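Local coordinates for protein leucyl aminopeptidase (PDB 5NSM) that probably removes N-terminal residues such as leucine from peptides, as a two-metal M17-family aminopeptidase assembled as a hexamer, at residues Glu373-Leu378 / Gly476-Thr481. Numbering follows the deposited sequence.
Sequences EGRIVL and GYFITT. With MN (manganese (II) ion), chain N; MN (manganese (II) ion), chain O; BCT (bicarbonate ion), chain M.
Phe478 lies against Arg375 with one ring face under the arginine's aliphatic stem: CG of Arg375 makes a CH-pi contact 3.9 Å from the ring centroid, offset toward the rim. With CG anti to the backbone N (chi1 176°), the ring lies over the Arg375 stem, and its CZ also meets Ile376 CG1 at 4.2 Å. Beyond the ring, the arginine chain bends at chi3 (64°) and turns its guanidinium to a bicarbonate, probably picked up from the crystallisation liquor. Oxygen O2 of that ion is gripped twice by Arg375, from NE at 2.8 Å and from the backbone N at 2.9 Å, while Gly374 N holds O1 at 2.7 Å. One turn on, Leu378 CD1 packs on Ile479 CD1 at 3.7 Å. The Glu373 carboxylate bridges the two manganese ions, OE2 to one and OE1 to the other, in a site shared with Lys289, Asp294, Asp312 and Asp371. The chain itself joins the contact to this dinuclear site, which is characteristic of M17 aminopeptidases: next to Glu373, Gly374 and Arg375 hold the bicarbonate. Segments 374-378 and 476-480, of helices 374-387 and 471-480, run at 26° to each other, with Val377 touching strand 334-344 and Ile479 touching strand 490-495 of the catalytic domain's central sheet.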
ATOM      1  N   GLU A 373       9.340   1.299  21.012  1.00 25.80           N
ATOM      2  CA  GLU A 373      10.520   1.692  21.827  1.00 26.16           C
ATOM      3  C   GLU A 373      10.155   2.194  23.242  1.00 25.33           C
ATOM      4  O   GLU A 373      10.932   2.124  24.151  1.00 24.02           O
ATOM      5  CB  GLU A 373      11.298   2.786  21.085  1.00 26.11           C
ATOM      6  CG  GLU A 373      10.794   4.228  21.206  1.00 26.74           C
ATOM      7  CD  GLU A 373       9.457   4.581  20.537  1.00 27.36           C
ATOM      8  OE1 GLU A 373       8.821   5.596  21.019  1.00 26.30           O
ATOM      9  OE2 GLU A 373       9.090   3.956  19.481  1.00 25.95           O
ATOM     10  N   GLY A 374       8.968   2.762  23.354  1.00 25.87           N
ATOM     11  CA  GLY A 374       8.535   3.445  24.559  1.00 26.55           C
ATOM     12  C   GLY A 374       8.383   2.507  25.732  1.00 28.11           C
ATOM     13  O   GLY A 374       8.857   2.771  26.833  1.00 29.08           O
ATOM     14  N   ARG A 375       7.766   1.364  25.472  1.00 28.02           N
ATOM     15  CA  ARG A 375       7.581   0.348  26.517  1.00 27.13           C
ATOM     16  C   ARG A 375       8.927  -0.147  27.024  1.00 27.80           C
ATOM     17  O   ARG A 375       9.079  -0.495  28.186  1.00 28.11           O
ATOM     18  CB  ARG A 375       6.708  -0.801  26.039  1.00 26.72           C
ATOM     19  CG  ARG A 375       7.308  -1.650  24.943  1.00 26.86           C
ATOM     20  CD  ARG A 375       6.252  -2.492  24.260  1.00 26.51           C
ATOM     21  NE  ARG A 375       5.239  -1.686  23.563  1.00 26.37           N
ATOM     22  CZ  ARG A 375       4.235  -2.155  22.853  1.00 25.74           C
ATOM     23  NH1 ARG A 375       4.082  -3.457  22.699  1.00 27.15           N
ATOM     24  NH2 ARG A 375       3.365  -1.319  22.305  1.00 26.20           N
ATOM     25  N   ILE A 376       9.905  -0.169  26.139  1.00 27.80           N
ATOM     26  CA  ILE A 376      11.247  -0.627  26.494  1.00 27.55           C
ATOM     27  C   ILE A 376      11.938   0.365  27.434  1.00 27.88           C
ATOM     28  O   ILE A 376      12.441  -0.014  28.479  1.00 25.95           O
ATOM     29  CB  ILE A 376      12.136  -0.890  25.271  1.00 28.66           C
ATOM     30  CG1 ILE A 376      11.597  -2.095  24.500  1.00 28.99           C
ATOM     31  CG2 ILE A 376      13.587  -1.183  25.711  1.00 29.64           C
ATOM     32  CD1 ILE A 376      12.281  -2.349  23.170  1.00 28.61           C
ATOM     33  N   VAL A 377      11.948   1.640  27.064  1.00 28.37           N
ATOM     34  CA  VAL A 377      12.637   2.640  27.909  1.00 28.34           C
ATOM     35  C   VAL A 377      11.910   2.716  29.270  1.00 29.24           C
ATOM     36  O   VAL A 377      12.548   2.909  30.301  1.00 30.70           O
ATOM     37  CB  VAL A 377      12.819   4.028  27.267  1.00 28.17           C
ATOM     38  CG1 VAL A 377      13.517   3.892  25.929  1.00 29.64           C
ATOM     39  CG2 VAL A 377      11.503   4.785  27.120  1.00 27.73           C
ATOM     40  N   LEU A 378      10.591   2.587  29.236  1.00 27.23           N
ATOM     41  CA  LEU A 378       9.762   2.658  30.453  1.00 28.58           C
ATOM     42  C   LEU A 378       9.970   1.459  31.360  1.00 28.65           C
ATOM     43  O   LEU A 378       9.916   1.560  32.580  1.00 28.33           O
ATOM     44  CB  LEU A 378       8.276   2.787  30.133  1.00 28.73           C
ATOM     45  CG  LEU A 378       7.837   4.123  29.560  1.00 29.28           C
ATOM     46  CD1 LEU A 378       6.442   4.026  28.948  1.00 29.74           C
ATOM     47  CD2 LEU A 378       7.859   5.198  30.640  1.00 29.56           C
ATOM     48  N   GLY A 476       0.902  -1.496  28.402  1.00 25.72           N
ATOM     49  CA  GLY A 476       0.920  -1.363  29.847  1.00 25.10           C
ATOM     50  C   GLY A 476       1.430  -2.626  30.524  1.00 25.24           C
ATOM     51  O   GLY A 476       2.351  -2.582  31.337  1.00 24.32           O
ATOM     52  N   TYR A 477       0.868  -3.757  30.130  1.00 25.20           N
ATOM     53  CA  TYR A 477       1.303  -5.063  30.672  1.00 25.78           C
ATOM     54  C   TYR A 477       2.831  -5.269  30.547  1.00 26.05           C
ATOM     55  O   TYR A 477       3.492  -5.656  31.492  1.00 24.59           O
ATOM     56  CB  TYR A 477       0.588  -6.244  30.009  1.00 26.69           C
ATOM     57  CG  TYR A 477       1.236  -7.567  30.374  1.00 27.06           C
ATOM     58  CD1 TYR A 477       1.000  -8.155  31.607  1.00 27.03           C
ATOM     59  CD2 TYR A 477       2.152  -8.189  29.507  1.00 26.58           C
ATOM     60  CE1 TYR A 477       1.621  -9.338  31.968  1.00 27.33           C
ATOM     61  CE2 TYR A 477       2.780  -9.356  29.871  1.00 27.26           C
ATOM     62  CZ  TYR A 477       2.497  -9.936  31.091  1.00 27.27           C
ATOM     63  OH  TYR A 477       3.134 -11.092  31.454  1.00 29.46           O
ATOM     64  N   PHE A 478       3.363  -4.976  29.364  1.00 26.51           N
ATOM     65  CA  PHE A 478       4.805  -5.146  29.096  1.00 27.09           C
ATOM     66  C   PHE A 478       5.628  -4.431  30.178  1.00 28.92           C
ATOM     67  O   PHE A 478       6.589  -4.953  30.695  1.00 30.23           O
ATOM     68  CB  PHE A 478       5.201  -4.611  27.701  1.00 26.57           C
ATOM     69  CG  PHE A 478       6.677  -4.670  27.423  1.00 25.82           C
ATOM     70  CD1 PHE A 478       7.530  -3.706  27.908  1.00 25.37           C
ATOM     71  CD2 PHE A 478       7.219  -5.716  26.668  1.00 26.43           C
ATOM     72  CE1 PHE A 478       8.903  -3.770  27.669  1.00 25.66           C
ATOM     73  CE2 PHE A 478       8.594  -5.785  26.433  1.00 25.87           C
ATOM     74  CZ  PHE A 478       9.438  -4.811  26.927  1.00 25.37           C
ATOM     75  N   ILE A 479       5.253  -3.193  30.437  1.00 28.20           N
ATOM     76  CA  ILE A 479       5.946  -2.350  31.389  1.00 27.52           C
ATOM     77  C   ILE A 479       5.922  -2.989  32.773  1.00 28.11           C
ATOM     78  O   ILE A 479       6.912  -2.977  33.486  1.00 29.78           O
ATOM     79  CB  ILE A 479       5.334  -0.928  31.436  1.00 27.73           C
ATOM     80  CG1 ILE A 479       5.549  -0.207  30.101  1.00 27.65           C
ATOM     81  CG2 ILE A 479       5.955  -0.100  32.552  1.00 27.45           C
ATOM     82  CD1 ILE A 479       4.651   0.988  29.894  1.00 28.46           C
ATOM     83  N   THR A 480       4.781  -3.539  33.152  1.00 27.68           N
ATOM     84  CA  THR A 480       4.624  -4.144  34.498  1.00 27.07           C
ATOM     85  C   THR A 480       5.526  -5.349  34.717  1.00 27.18           C
ATOM     86  O   THR A 480       5.942  -5.623  35.829  1.00 26.18           O
ATOM     87  CB  THR A 480       3.180  -4.544  34.840  1.00 27.35           C
ATOM     88  OG1 THR A 480       2.770  -5.626  34.005  1.00 28.96           O
ATOM     89  CG2 THR A 480       2.224  -3.378  34.644  1.00 27.78           C
ATOM     90  N   THR A 481       5.886  -6.038  33.642  1.00 27.17           N
ATOM     91  CA  THR A 481       6.799  -7.200  33.759  1.00 27.26           C
ATOM     92  C   THR A 481       8.193  -6.814  34.283  1.00 26.59           C
ATOM     93  O   THR A 481       8.956  -7.662  34.704  1.00 25.30           O
ATOM     94  CB  THR A 481       6.971  -7.998  32.443  1.00 28.17           C
ATOM     95  OG1 THR A 481       7.592  -7.179  31.450  1.00 29.23           O
ATOM     96  CG2 THR A 481       5.638  -8.520  31.936  1.00 29.58           C
TER
HETATM   97 MN    MN N 602       7.588   4.318  18.318  1.00 31.24          MN
HETATM   98 MN    MN O 603       7.257   6.408  20.563  1.00 29.60          MN
HETATM   99  C   BCT M 601       5.819   1.800  22.317  1.00 33.42           C
HETATM  100  O1  BCT M 601       6.574   2.812  22.155  1.00 34.08           O
HETATM  101  O2  BCT M 601       6.027   0.937  23.175  1.00 32.40           O
HETATM  102  O3  BCT M 601       4.752   1.605  21.567  1.00 34.38           O
HETATM  103  O   HOH W   1       5.430   7.045  19.887  1.00 25.13           O